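Local coordinates for protein 3-methyladenine dna-glycosylase (Archaeoglobus fulgidus, PDB 2JHN) that belongs to the helix-hairpin-helix superfamily of base excision DNA repair proteins and also carries an AlkA-type, TBP-like domain at its N-terminal end, at residues A[218-226]-A[234-242]; A[139-147]-A[170-180]. The protein carries 1 engineered substitution. All coordinates share one frame; numbering follows the deposited sequence.

Contact 1 of 2, residues A[218-226]-A[234-242]; sequences IGRWTAELV and NVFPADDLG. With NA (sodium ion), chain E.
The second helix of a helix-hairpin-helix motif, carrying R220, W221 and E224, here meets the loop bearing V235, P237, D239 and D240; hairpin followed by a Pro- and Asp-containing loop is the hallmark of the HhH-GPD superfamily. The hairpin carbonyl of I218, with T213, F215 and two waters, holds a sodium ion on the far side of the motif. One direct hydrogen bond joins the two segments: W221 NE1 donates to D240 OD1 at 2.9 Å. The carboxylate oxygen sits near the indole plane, at the ring's edge, and is reached on its anti side, while the carboxylate is turned 47° from the ring. W221 gets there because CG lies anti to the backbone N (chi1 171°), laying the indole beside D240, just ahead of helix 241-251. D240 stands at the N-cap of that helix, and its other oxygen, OD2, bonds V243 N, so one carboxylate ties the hairpin helix to the next.

One turn on, E224 points at the loop. Its CB packs on P237 CB at 3.9 Å and its CG on V235 CG1 at 3.7 Å, the chain then running on extended. OE2 takes R220 NE at 3.0 Å, in the guanidinium plane but from above the carboxylate. OE1 accepts from water 1 at 2.8 Å; the same water gives its second proton to D239 OD2 and accepts a bond from D239 N. R220 CD passes 3.6 Å from D239 OD2, with the guanidinium turned elsewhere. E224 OE1 and D239 OD2 are 4.4 Å apart, and R263 forms salt bridges with both. Two acids this close would be expected to repel, so R263, R220 and the bridging water probably offset the cost of holding the loop against the helix.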
ATOM      1  N   ILE A 218       4.208   7.874  16.823  1.00 15.24           N
ATOM      2  CA  ILE A 218       4.660   6.840  15.877  1.00 14.22           C
ATOM      3  C   ILE A 218       5.577   5.881  16.640  1.00 13.65           C
ATOM      4  O   ILE A 218       6.682   6.258  17.014  1.00 13.98           O
ATOM      5  CB  ILE A 218       5.384   7.410  14.661  1.00 14.07           C
ATOM      6  CG1 ILE A 218       4.462   8.391  13.895  1.00 15.02           C
ATOM      7  CG2 ILE A 218       5.858   6.257  13.750  1.00 13.46           C
ATOM      8  CD1 ILE A 218       5.010   8.919  12.568  1.00 14.93           C
ATOM      9  N   GLY A 219       5.119   4.650  16.831  1.00 12.78           N
ATOM     10  CA  GLY A 219       5.942   3.630  17.500  1.00 12.37           C
ATOM     11  C   GLY A 219       6.403   2.548  16.529  1.00 13.11           C
ATOM     12  O   GLY A 219       6.383   2.751  15.277  1.00 12.33           O
ATOM     13  N   ARG A 220       6.793   1.401  17.096  1.00 12.00           N
ATOM     14  CA  ARG A 220       7.419   0.335  16.299  1.00 11.79           C
ATOM     15  C   ARG A 220       6.495  -0.167  15.171  1.00 11.48           C
ATOM     16  O   ARG A 220       6.937  -0.278  14.030  1.00 10.55           O
ATOM     17  CB  ARG A 220       7.854  -0.827  17.186  1.00 11.86           C
ATOM     18  CG  ARG A 220       8.469  -1.949  16.410  1.00 12.13           C
ATOM     19  CD  ARG A 220       9.108  -2.970  17.348  1.00 16.56           C
ATOM     20  NE  ARG A 220      10.077  -3.742  16.580  1.00 19.54           N
ATOM     21  CZ  ARG A 220      10.847  -4.704  17.077  1.00 22.58           C
ATOM     22  NH1 ARG A 220      10.755  -5.039  18.376  1.00 21.73           N
ATOM     23  NH2 ARG A 220      11.713  -5.331  16.266  1.00 21.03           N
ATOM     24  N   TRP A 221       5.231  -0.451  15.496  1.00 10.82           N
ATOM     25  CA  TRP A 221       4.307  -1.017  14.519  1.00 12.76           C
ATOM     26  C   TRP A 221       4.078  -0.068  13.344  1.00 11.74           C
ATOM     27  O   TRP A 221       4.263  -0.464  12.205  1.00 11.53           O
ATOM     28  CB  TRP A 221       2.967  -1.419  15.157  1.00 14.53           C
ATOM     29  CG  TRP A 221       1.939  -1.792  14.143  1.00 18.39           C
ATOM     30  CD1 TRP A 221       2.001  -2.830  13.234  1.00 19.69           C
ATOM     31  CD2 TRP A 221       0.704  -1.121  13.901  1.00 21.45           C
ATOM     32  NE1 TRP A 221       0.864  -2.840  12.456  1.00 21.85           N
ATOM     33  CE2 TRP A 221       0.053  -1.804  12.843  1.00 19.93           C
ATOM     34  CE3 TRP A 221       0.064  -0.015  14.493  1.00 22.74           C
ATOM     35  CZ2 TRP A 221      -1.203  -1.405  12.349  1.00 22.48           C
ATOM     36  CZ3 TRP A 221      -1.191   0.369  14.015  1.00 22.34           C
ATOM     37  CH2 TRP A 221      -1.807  -0.321  12.946  1.00 21.94           C
ATOM     38  N   THR A 222       3.712   1.181  13.626  1.00 11.10           N
ATOM     39  CA  THR A 222       3.506   2.172  12.563  1.00 11.19           C
ATOM     40  C   THR A 222       4.777   2.367  11.727  1.00 10.46           C
ATOM     41  O   THR A 222       4.703   2.470  10.495  1.00  9.85           O
ATOM     42  CB  THR A 222       3.064   3.499  13.166  1.00 12.39           C
ATOM     43  OG1 THR A 222       1.797   3.285  13.815  1.00 14.47           O
ATOM     44  CG2 THR A 222       2.957   4.598  12.063  1.00 11.94           C
ATOM     45  N   ALA A 223       5.934   2.406  12.380  1.00  9.08           N
ATOM     46  CA  ALA A 223       7.186   2.676  11.654  1.00  9.90           C
ATOM     47  C   ALA A 223       7.508   1.477  10.722  1.00  9.91           C
ATOM     48  O   ALA A 223       7.843   1.659   9.523  1.00  9.91           O
ATOM     49  CB  ALA A 223       8.352   2.992  12.642  1.00 10.20           C
ATOM     50  N   GLU A 224       7.384   0.266  11.259  1.00  9.65           N
ATOM     51  CA  GLU A 224       7.648  -0.949  10.452  1.00 10.59           C
ATOM     52  C   GLU A 224       6.633  -1.143   9.333  1.00  9.59           C
ATOM     53  O   GLU A 224       7.014  -1.572   8.225  1.00 10.32           O
ATOM     54  CB  GLU A 224       7.776  -2.206  11.317  1.00  9.90           C
ATOM     55  CG  GLU A 224       8.977  -2.120  12.282  1.00 11.06           C
ATOM     56  CD  GLU A 224       9.178  -3.365  13.110  1.00 13.73           C
ATOM     57  OE1 GLU A 224       8.223  -4.188  13.216  1.00 14.37           O
ATOM     58  OE2 GLU A 224      10.323  -3.516  13.631  1.00 14.26           O
ATOM     59  N   LEU A 225       5.373  -0.835   9.600  1.00 10.48           N
ATOM     60  CA  LEU A 225       4.341  -0.870   8.537  1.00 10.82           C
ATOM     61  C   LEU A 225       4.697   0.137   7.414  1.00 10.25           C
ATOM     62  O   LEU A 225       4.708  -0.213   6.232  1.00 10.21           O
ATOM     63  CB  LEU A 225       2.955  -0.575   9.123  1.00 10.93           C
ATOM     64  CG  LEU A 225       1.721  -0.829   8.275  1.00 12.11           C
ATOM     65  CD1 LEU A 225       1.647  -2.348   7.993  1.00 13.97           C
ATOM     66  CD2 LEU A 225       0.494  -0.347   9.093  1.00 13.18           C
ATOM     67  N   VAL A 226       5.051   1.362   7.788  1.00  9.88           N
ATOM     68  CA  VAL A 226       5.475   2.377   6.777  1.00  9.23           C
ATOM     69  C   VAL A 226       6.657   1.868   5.973  1.00  9.22           C
ATOM     70  O   VAL A 226       6.641   1.919   4.740  1.00  7.92           O
ATOM     71  CB  VAL A 226       5.795   3.730   7.426  1.00  8.79           C
ATOM     72  CG1 VAL A 226       6.571   4.665   6.439  1.00  9.64           C
ATOM     73  CG2 VAL A 226       4.488   4.398   7.919  1.00  9.74           C
ATOM     74  N   ASN A 234      12.527  -4.238   3.244  1.00 13.31           N
ATOM     75  CA  ASN A 234      12.285  -5.565   3.771  1.00 15.01           C
ATOM     76  C   ASN A 234      12.319  -5.577   5.306  1.00 15.93           C
ATOM     77  O   ASN A 234      13.221  -6.161   5.937  1.00 16.07           O
ATOM     78  CB  ASN A 234      13.281  -6.555   3.177  1.00 14.90           C
ATOM     79  CG  ASN A 234      12.879  -8.001   3.423  1.00 17.25           C
ATOM     80  OD1 ASN A 234      11.689  -8.318   3.454  1.00 19.93           O
ATOM     81  ND2 ASN A 234      13.863  -8.873   3.612  1.00 16.87           N
ATOM     82  N   VAL A 235      11.336  -4.904   5.899  1.00 15.84           N
ATOM     83  CA  VAL A 235      11.197  -4.810   7.336  1.00 17.14           C
ATOM     84  C   VAL A 235       9.862  -5.477   7.645  1.00 17.23           C
ATOM     85  O   VAL A 235       8.841  -5.173   7.018  1.00 18.94           O
ATOM     86  CB  VAL A 235      11.249  -3.331   7.786  1.00 18.00           C
ATOM     87  CG1 VAL A 235      10.908  -3.177   9.249  1.00 19.58           C
ATOM     88  CG2 VAL A 235      12.647  -2.749   7.488  1.00 18.32           C
ATOM     89  N   PHE A 236       9.857  -6.426   8.561  1.00 15.61           N
ATOM     90  CA  PHE A 236       8.657  -7.244   8.691  1.00 14.64           C
ATOM     91  C   PHE A 236       7.911  -6.820   9.946  1.00 13.65           C
ATOM     92  O   PHE A 236       8.437  -6.997  11.056  1.00 13.17           O
ATOM     93  CB  PHE A 236       9.018  -8.736   8.707  1.00 15.03           C
ATOM     94  CG  PHE A 236       7.817  -9.651   8.587  1.00 14.80           C
ATOM     95  CD1 PHE A 236       7.229  -9.890   7.329  1.00 15.15           C
ATOM     96  CD2 PHE A 236       7.286 -10.268   9.716  1.00 16.14           C
ATOM     97  CE1 PHE A 236       6.105 -10.750   7.208  1.00 16.10           C
ATOM     98  CE2 PHE A 236       6.172 -11.117   9.634  1.00 16.32           C
ATOM     99  CZ  PHE A 236       5.582 -11.361   8.359  1.00 16.40           C
ATOM    100  N   PRO A 237       6.691  -6.252   9.781  1.00 13.07           N
ATOM    101  CA  PRO A 237       5.925  -5.675  10.908  1.00 13.41           C
ATOM    102  C   PRO A 237       5.182  -6.705  11.771  1.00 13.88           C
ATOM    103  O   PRO A 237       3.951  -6.874  11.669  1.00 15.32           O
ATOM    104  CB  PRO A 237       4.950  -4.718  10.213  1.00 12.54           C
ATOM    105  CG  PRO A 237       4.677  -5.395   8.882  1.00 12.99           C
ATOM    106  CD  PRO A 237       5.956  -6.131   8.499  1.00 13.46           C
ATOM    107  N   ALA A 238       5.938  -7.352  12.640  1.00 14.80           N
ATOM    108  CA  ALA A 238       5.454  -8.516  13.390  1.00 15.34           C
ATOM    109  C   ALA A 238       4.412  -8.188  14.474  1.00 16.63           C
ATOM    110  O   ALA A 238       3.644  -9.075  14.899  1.00 16.51           O
ATOM    111  CB  ALA A 238       6.670  -9.269  13.980  1.00 15.53           C
ATOM    112  N   ASP A 239       4.378  -6.935  14.937  1.00 16.94           N
ATOM    113  CA  ASP A 239       3.343  -6.504  15.897  1.00 18.68           C
ATOM    114  C   ASP A 239       1.953  -6.396  15.267  1.00 19.21           C
ATOM    115  O   ASP A 239       0.961  -6.331  15.973  1.00 19.98           O
ATOM    116  CB  ASP A 239       3.711  -5.179  16.597  1.00 18.56           C
ATOM    117  CG  ASP A 239       4.989  -5.283  17.392  1.00 22.28           C
ATOM    118  OD1 ASP A 239       4.973  -5.966  18.449  1.00 24.30           O
ATOM    119  OD2 ASP A 239       6.018  -4.705  16.948  1.00 23.56           O
ATOM    120  N   ASP A 240       1.874  -6.374  13.934  1.00 19.94           N
ATOM    121  CA  ASP A 240       0.577  -6.239  13.279  1.00 20.51           C
ATOM    122  C   ASP A 240      -0.304  -7.452  13.657  1.00 21.78           C
ATOM    123  O   ASP A 240       0.121  -8.605  13.499  1.00 21.23           O
ATOM    124  CB  ASP A 240       0.763  -6.099  11.750  1.00 20.98           C
ATOM    125  CG  ASP A 240      -0.534  -5.728  11.040  1.00 21.67           C
ATOM    126  OD1 ASP A 240      -0.735  -4.527  10.733  1.00 23.85           O
ATOM    127  OD2 ASP A 240      -1.361  -6.640  10.815  1.00 22.69           O
ATOM    128  N   LEU A 241      -1.499  -7.194  14.189  1.00 22.16           N
ATOM    129  CA  LEU A 241      -2.394  -8.287  14.640  1.00 22.99           C
ATOM    130  C   LEU A 241      -2.865  -9.217  13.510  1.00 22.33           C
ATOM    131  O   LEU A 241      -2.961 -10.417  13.701  1.00 22.25           O
ATOM    132  CB  LEU A 241      -3.594  -7.728  15.397  1.00 24.86           C
ATOM    133  CG  LEU A 241      -3.231  -7.700  16.881  1.00 27.31           C
ATOM    134  CD1 LEU A 241      -3.014  -6.287  17.392  1.00 31.31           C
ATOM    135  CD2 LEU A 241      -4.316  -8.422  17.655  1.00 31.80           C
ATOM    136  N   GLY A 242      -3.144  -8.649  12.343  1.00 21.54           N
ATOM    137  CA  GLY A 242      -3.413  -9.452  11.159  1.00 21.15           C
ATOM    138  C   GLY A 242      -2.257 -10.346  10.750  1.00 20.20           C
ATOM    139  O   GLY A 242      -2.464 -11.511  10.369  1.00 20.38           O
TER
HETATM  140 NA    NA E1298       7.644   7.840  18.611  1.00 18.75          NA
HETATM  141  O   HOH W   1       5.648  -4.325  14.235  1.00 20.06           O
HETATM  142  O   HOH W   2       5.726   7.680  20.127  1.00 17.01           O
HETATM  143  O   HOH W   3       8.611   5.950  19.978  1.00 19.18           O

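Contact 2 of 2, residues A[139-147]-A[170-180]; sequences LAAKIVGRF and AGVEGLRECGL. With MBO (mercuribenzoic acid), chain C.
Water 4 is gripped from three directions: R146 NH1 donates to it at 3.1 Å, and it donates in turn to G174 O and E177 OE1, each at 2.9 Å. It lies at the edge of the R146 guanidinium, in its plane, and bridges the end of helix 133-147 to the last turns of helix 164-177; R146 and E177 are themselves opposite charges too far apart for a direct bond. Beside this bridge C178 SG holds the mercury of mercuribenzoic acid at 2.3 Å. The metal lies over one face of the R146 guanidinium, offset toward its rim, and the ligand ring extends between R146 and K142, whose bent chain runs alongside it.

F147 is sandwiched. R146 CG sits over the centre of one face and A170 CB over the other, a CH-pi contact with CB 3.4 Å from the ring centroid and only 9° off its normal. G174 O comes to the ring's edge, and C178 SG approaches obliquely, a sulfur-aromatic contact. Within the HhH-GPD fold the two helices are linked through the small hairpin 150-159, and the axes of segments 139-147 and 170-177 cross at 126° with a closest approach of 10.3 Å. Helix 164-177 closes with a Schellman motif, G179 taking the positive phi, and this turn settles against L139, whose CD2 touches C178 O at 3.5 Å.

I143 packs between the helices. With CG1 beside the backbone N and a second bend at chi2 (-71°), its CD1 reaches both C178 CB, at 3.3 Å, and L175 CD2, at 3.4 Å; both are tighter than ordinary carbon contacts. L180 CD1 completes the apolar row by touching I143 CG1 and L139 CD2, and L180 also packs on I188 of helix 182-192.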
ATOM      1  N   LEU A 139     -12.179   6.725   6.165  1.00 17.93           N
ATOM      2  CA  LEU A 139     -11.611   7.993   6.620  1.00 17.02           C
ATOM      3  C   LEU A 139     -10.739   8.614   5.526  1.00 17.22           C
ATOM      4  O   LEU A 139     -10.848   9.814   5.253  1.00 15.21           O
ATOM      5  CB  LEU A 139     -10.835   7.823   7.923  1.00 17.49           C
ATOM      6  CG  LEU A 139     -11.716   7.788   9.173  1.00 17.71           C
ATOM      7  CD1 LEU A 139     -10.969   7.273  10.390  1.00 18.29           C
ATOM      8  CD2 LEU A 139     -12.288   9.187   9.454  1.00 21.16           C
ATOM      9  N   ALA A 140      -9.905   7.786   4.872  1.00 16.22           N
ATOM     10  CA  ALA A 140      -9.098   8.250   3.739  1.00 16.51           C
ATOM     11  C   ALA A 140      -9.974   8.861   2.640  1.00 16.92           C
ATOM     12  O   ALA A 140      -9.642   9.923   2.098  1.00 16.64           O
ATOM     13  CB  ALA A 140      -8.253   7.099   3.151  1.00 16.80           C
ATOM     14  N   ALA A 141     -11.065   8.168   2.303  1.00 16.35           N
ATOM     15  CA  ALA A 141     -12.001   8.653   1.284  1.00 17.11           C
ATOM     16  C   ALA A 141     -12.624  10.019   1.648  1.00 16.98           C
ATOM     17  O   ALA A 141     -12.789  10.863   0.777  1.00 17.20           O
ATOM     18  CB  ALA A 141     -13.056   7.609   0.974  1.00 17.08           C
ATOM     19  N   LYS A 142     -12.915  10.245   2.926  1.00 18.31           N
ATOM     20  CA  LYS A 142     -13.439  11.540   3.387  1.00 18.64           C
ATOM     21  C   LYS A 142     -12.404  12.634   3.133  1.00 17.77           C
ATOM     22  O   LYS A 142     -12.701  13.688   2.567  1.00 16.75           O
ATOM     23  CB  LYS A 142     -13.776  11.484   4.877  1.00 20.57           C
ATOM     24  CG  LYS A 142     -14.863  10.494   5.264  1.00 23.23           C
ATOM     25  CD  LYS A 142     -16.164  11.247   5.477  1.00 27.04           C
ATOM     26  CE  LYS A 142     -17.251  10.332   5.974  1.00 29.15           C
ATOM     27  NZ  LYS A 142     -18.553  10.821   5.442  1.00 30.44           N
ATOM     28  N   ILE A 143     -11.168  12.354   3.511  1.00 16.80           N
ATOM     29  CA  ILE A 143     -10.092  13.330   3.363  1.00 16.53           C
ATOM     30  C   ILE A 143      -9.747  13.612   1.891  1.00 15.81           C
ATOM     31  O   ILE A 143      -9.431  14.750   1.509  1.00 15.52           O
ATOM     32  CB  ILE A 143      -8.874  12.864   4.188  1.00 17.94           C
ATOM     33  CG1 ILE A 143      -9.221  12.893   5.685  1.00 18.13           C
ATOM     34  CG2 ILE A 143      -7.658  13.722   3.898  1.00 18.69           C
ATOM     35  CD1 ILE A 143      -9.354  14.272   6.230  1.00 24.87           C
ATOM     36  N   VAL A 144      -9.778  12.564   1.060  1.00 14.48           N
ATOM     37  CA  VAL A 144      -9.524  12.701  -0.368  1.00 14.14           C
ATOM     38  C   VAL A 144     -10.640  13.543  -1.001  1.00 14.45           C
ATOM     39  O   VAL A 144     -10.382  14.389  -1.847  1.00 15.25           O
ATOM     40  CB  VAL A 144      -9.459  11.294  -1.032  1.00 13.89           C
ATOM     41  CG1 VAL A 144      -9.511  11.360  -2.580  1.00 13.24           C
ATOM     42  CG2 VAL A 144      -8.202  10.611  -0.548  1.00 12.83           C
ATOM     43  N   GLY A 145     -11.867  13.281  -0.581  1.00 15.59           N
ATOM     44  CA  GLY A 145     -13.033  13.945  -1.182  1.00 17.42           C
ATOM     45  C   GLY A 145     -12.931  15.448  -0.957  1.00 18.05           C
ATOM     46  O   GLY A 145     -13.145  16.258  -1.880  1.00 18.93           O
ATOM     47  N   ARG A 146     -12.554  15.835   0.250  1.00 18.55           N
ATOM     48  CA  ARG A 146     -12.569  17.259   0.593  1.00 18.60           C
ATOM     49  C   ARG A 146     -11.269  18.007   0.279  1.00 19.35           C
ATOM     50  O   ARG A 146     -11.288  19.201  -0.074  1.00 17.69           O
ATOM     51  CB  ARG A 146     -12.956  17.440   2.053  1.00 19.82           C
ATOM     52  CG  ARG A 146     -13.069  18.927   2.465  1.00 19.50           C
ATOM     53  CD  ARG A 146     -13.861  19.050   3.745  1.00 21.91           C
ATOM     54  NE  ARG A 146     -15.249  18.679   3.515  1.00 21.14           N
ATOM     55  CZ  ARG A 146     -16.118  18.364   4.473  1.00 22.37           C
ATOM     56  NH1 ARG A 146     -15.758  18.395   5.759  1.00 24.01           N
ATOM     57  NH2 ARG A 146     -17.364  18.034   4.135  1.00 25.26           N
ATOM     58  N   PHE A 147     -10.138  17.319   0.441  1.00 18.38           N
ATOM     59  CA  PHE A 147      -8.837  17.975   0.397  1.00 18.76           C
ATOM     60  C   PHE A 147      -7.920  17.461  -0.719  1.00 19.12           C
ATOM     61  O   PHE A 147      -6.868  18.045  -1.003  1.00 19.39           O
ATOM     62  CB  PHE A 147      -8.165  17.897   1.782  1.00 18.04           C
ATOM     63  CG  PHE A 147      -8.986  18.521   2.905  1.00 19.67           C
ATOM     64  CD1 PHE A 147      -9.257  19.901   2.917  1.00 21.73           C
ATOM     65  CD2 PHE A 147      -9.490  17.733   3.942  1.00 21.02           C
ATOM     66  CE1 PHE A 147     -10.020  20.478   3.969  1.00 19.87           C
ATOM     67  CE2 PHE A 147     -10.248  18.287   4.976  1.00 22.02           C
ATOM     68  CZ  PHE A 147     -10.518  19.670   4.982  1.00 19.98           C
ATOM     69  N   ALA A 170      -6.012  22.364   5.411  1.00 24.49           N
ATOM     70  CA  ALA A 170      -7.100  21.692   6.132  1.00 24.74           C
ATOM     71  C   ALA A 170      -6.958  21.907   7.632  1.00 24.92           C
ATOM     72  O   ALA A 170      -7.948  22.140   8.328  1.00 25.40           O
ATOM     73  CB  ALA A 170      -7.113  20.151   5.804  1.00 23.46           C
ATOM     74  N   GLY A 171      -5.716  21.819   8.123  1.00 24.91           N
ATOM     75  CA  GLY A 171      -5.407  21.982   9.548  1.00 23.79           C
ATOM     76  C   GLY A 171      -5.940  20.876  10.431  1.00 23.26           C
ATOM     77  O   GLY A 171      -6.639  19.969   9.964  1.00 23.35           O
ATOM     78  N   VAL A 172      -5.605  20.934  11.718  1.00 22.91           N
ATOM     79  CA  VAL A 172      -6.140  19.950  12.670  1.00 22.58           C
ATOM     80  C   VAL A 172      -7.669  19.878  12.607  1.00 22.30           C
ATOM     81  O   VAL A 172      -8.244  18.799  12.522  1.00 22.13           O
ATOM     82  CB  VAL A 172      -5.668  20.218  14.139  1.00 22.98           C
ATOM     83  CG1 VAL A 172      -6.495  19.397  15.148  1.00 22.90           C
ATOM     84  CG2 VAL A 172      -4.176  19.936  14.280  1.00 23.32           C
ATOM     85  N   GLU A 173      -8.343  21.028  12.657  1.00 22.59           N
ATOM     86  CA  GLU A 173      -9.804  21.004  12.720  1.00 22.29           C
ATOM     87  C   GLU A 173     -10.477  20.444  11.467  1.00 21.54           C
ATOM     88  O   GLU A 173     -11.516  19.806  11.560  1.00 21.16           O
ATOM     89  CB  GLU A 173     -10.379  22.398  13.046  1.00 23.43           C
ATOM     90  CG  GLU A 173     -10.224  22.796  14.514  1.00 25.82           C
ATOM     91  CD  GLU A 173     -10.805  21.760  15.482  1.00 31.47           C
ATOM     92  OE1 GLU A 173     -11.941  21.250  15.259  1.00 33.66           O
ATOM     93  OE2 GLU A 173     -10.100  21.463  16.475  1.00 33.96           O
ATOM     94  N   GLY A 174      -9.895  20.702  10.305  1.00 21.35           N
ATOM     95  CA  GLY A 174     -10.452  20.201   9.030  1.00 21.05           C
ATOM     96  C   GLY A 174     -10.389  18.679   8.960  1.00 20.66           C
ATOM     97  O   GLY A 174     -11.329  18.027   8.515  1.00 19.76           O
ATOM     98  N   LEU A 175      -9.271  18.118   9.427  1.00 20.94           N
ATOM     99  CA  LEU A 175      -9.114  16.666   9.549  1.00 21.81           C
ATOM    100  C   LEU A 175     -10.068  16.070  10.586  1.00 21.96           C
ATOM    101  O   LEU A 175     -10.653  15.024  10.326  1.00 21.57           O
ATOM    102  CB  LEU A 175      -7.648  16.272   9.855  1.00 21.20           C
ATOM    103  CG  LEU A 175      -6.597  16.722   8.826  1.00 22.57           C
ATOM    104  CD1 LEU A 175      -5.214  16.190   9.197  1.00 20.86           C
ATOM    105  CD2 LEU A 175      -6.952  16.341   7.397  1.00 24.11           C
ATOM    106  N   ARG A 176     -10.244  16.741  11.735  1.00 22.99           N
ATOM    107  CA  ARG A 176     -11.186  16.266  12.764  1.00 24.96           C
ATOM    108  C   ARG A 176     -12.598  16.241  12.213  1.00 24.55           C
ATOM    109  O   ARG A 176     -13.359  15.329  12.504  1.00 25.52           O
ATOM    110  CB  ARG A 176     -11.156  17.119  14.045  1.00 25.01           C
ATOM    111  CG  ARG A 176      -9.820  17.122  14.789  1.00 27.11           C
ATOM    112  CD  ARG A 176      -9.927  17.902  16.085  1.00 27.96           C
ATOM    113  NE  ARG A 176     -10.859  17.242  16.991  1.00 33.08           N
ATOM    114  CZ  ARG A 176     -11.420  17.829  18.047  1.00 37.66           C
ATOM    115  NH1 ARG A 176     -11.163  19.107  18.330  1.00 38.17           N
ATOM    116  NH2 ARG A 176     -12.255  17.135  18.815  1.00 39.48           N
ATOM    117  N   GLU A 177     -12.942  17.254  11.420  1.00 24.70           N
ATOM    118  CA  GLU A 177     -14.252  17.329  10.780  1.00 25.18           C
ATOM    119  C   GLU A 177     -14.542  16.128   9.888  1.00 24.30           C
ATOM    120  O   GLU A 177     -15.667  15.647   9.829  1.00 24.46           O
ATOM    121  CB  GLU A 177     -14.388  18.635  10.004  1.00 25.51           C
ATOM    122  CG  GLU A 177     -14.497  19.840  10.939  1.00 26.59           C
ATOM    123  CD  GLU A 177     -14.507  21.199  10.222  1.00 27.72           C
ATOM    124  OE1 GLU A 177     -14.495  21.275   8.952  1.00 30.04           O
ATOM    125  OE2 GLU A 177     -14.527  22.205  10.966  1.00 28.03           O
ATOM    126  N   CYS A 178     -13.504  15.612   9.234  1.00 23.86           N
ATOM    127  CA  CYS A 178     -13.658  14.471   8.340  1.00 23.78           C
ATOM    128  C   CYS A 178     -13.740  13.142   9.125  1.00 24.06           C
ATOM    129  O   CYS A 178     -14.023  12.095   8.545  1.00 24.52           O
ATOM    130  CB  CYS A 178     -12.505  14.434   7.322  1.00 22.87           C
ATOM    131  SG  CYS A 178     -12.532  15.756   6.036  1.00 21.51           S
ATOM    132  N   GLY A 179     -13.507  13.195  10.433  1.00 25.21           N
ATOM    133  CA  GLY A 179     -13.651  12.020  11.313  1.00 25.77           C
ATOM    134  C   GLY A 179     -12.436  11.625  12.144  1.00 26.66           C
ATOM    135  O   GLY A 179     -12.526  10.743  13.006  1.00 26.97           O
ATOM    136  N   LEU A 180     -11.294  12.253  11.885  1.00 27.23           N
ATOM    137  CA  LEU A 180     -10.052  11.934  12.606  1.00 28.01           C
ATOM    138  C   LEU A 180     -10.035  12.442  14.042  1.00 28.56           C
ATOM    139  O   LEU A 180     -10.442  13.575  14.319  1.00 29.08           O
ATOM    140  CB  LEU A 180      -8.811  12.468  11.862  1.00 28.33           C
ATOM    141  CG  LEU A 180      -8.202  11.687  10.693  1.00 28.51           C
ATOM    142  CD1 LEU A 180      -9.129  11.674   9.507  1.00 30.85           C
ATOM    143  CD2 LEU A 180      -6.885  12.333  10.302  1.00 28.22           C
TER
HETATM  144 HG   MBO C1296     -14.426  15.173   4.811  0.70 24.57          HG
HETATM  145  CE1 MBO C1296     -16.236  14.618   3.547  0.70 23.92           C
HETATM  146  CE2 MBO C1296     -17.468  14.466   4.168  0.70 22.74           C
HETATM  147  CE3 MBO C1296     -18.562  14.130   3.383  0.70 24.07           C
HETATM  148  CE4 MBO C1296     -18.409  13.940   2.012  0.70 24.12           C
HETATM  149  CE5 MBO C1296     -17.167  14.104   1.401  0.70 24.34           C
HETATM  150  CE6 MBO C1296     -16.065  14.447   2.176  0.70 22.73           C
HETATM  151  CZ  MBO C1296     -19.596  13.566   1.181  0.70 25.14           C
HETATM  152  OZ1 MBO C1296     -19.482  13.532  -0.054  0.70 27.06           O
HETATM  153  OZ2 MBO C1296     -20.665  13.277   1.750  0.70 27.09           O
HETATM  154  O   HOH W   4     -13.172  19.617   6.993  1.00 26.27           O

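Contact 2 closes before contact 1 opens, so the two follow one another along the chain, both within the HhH-GPD part of the protein. Their centres lie 24 Å apart and their nearest atoms about 12 Å, without touching. Helix 118-127 spans the interval: L139 and A140 of segment 139-147 pack against it, and so do T222 and V226 of segment 218-226. Contact 2 joins helices 133-147 and 164-177, farther from the centre of the chain and partly buried; contact 1, nearer the centre and more deeply buried, fixes helix 220-229 to the loop entering helix 241-251. The mercury compound thus sits away from the hairpin and its sodium ion.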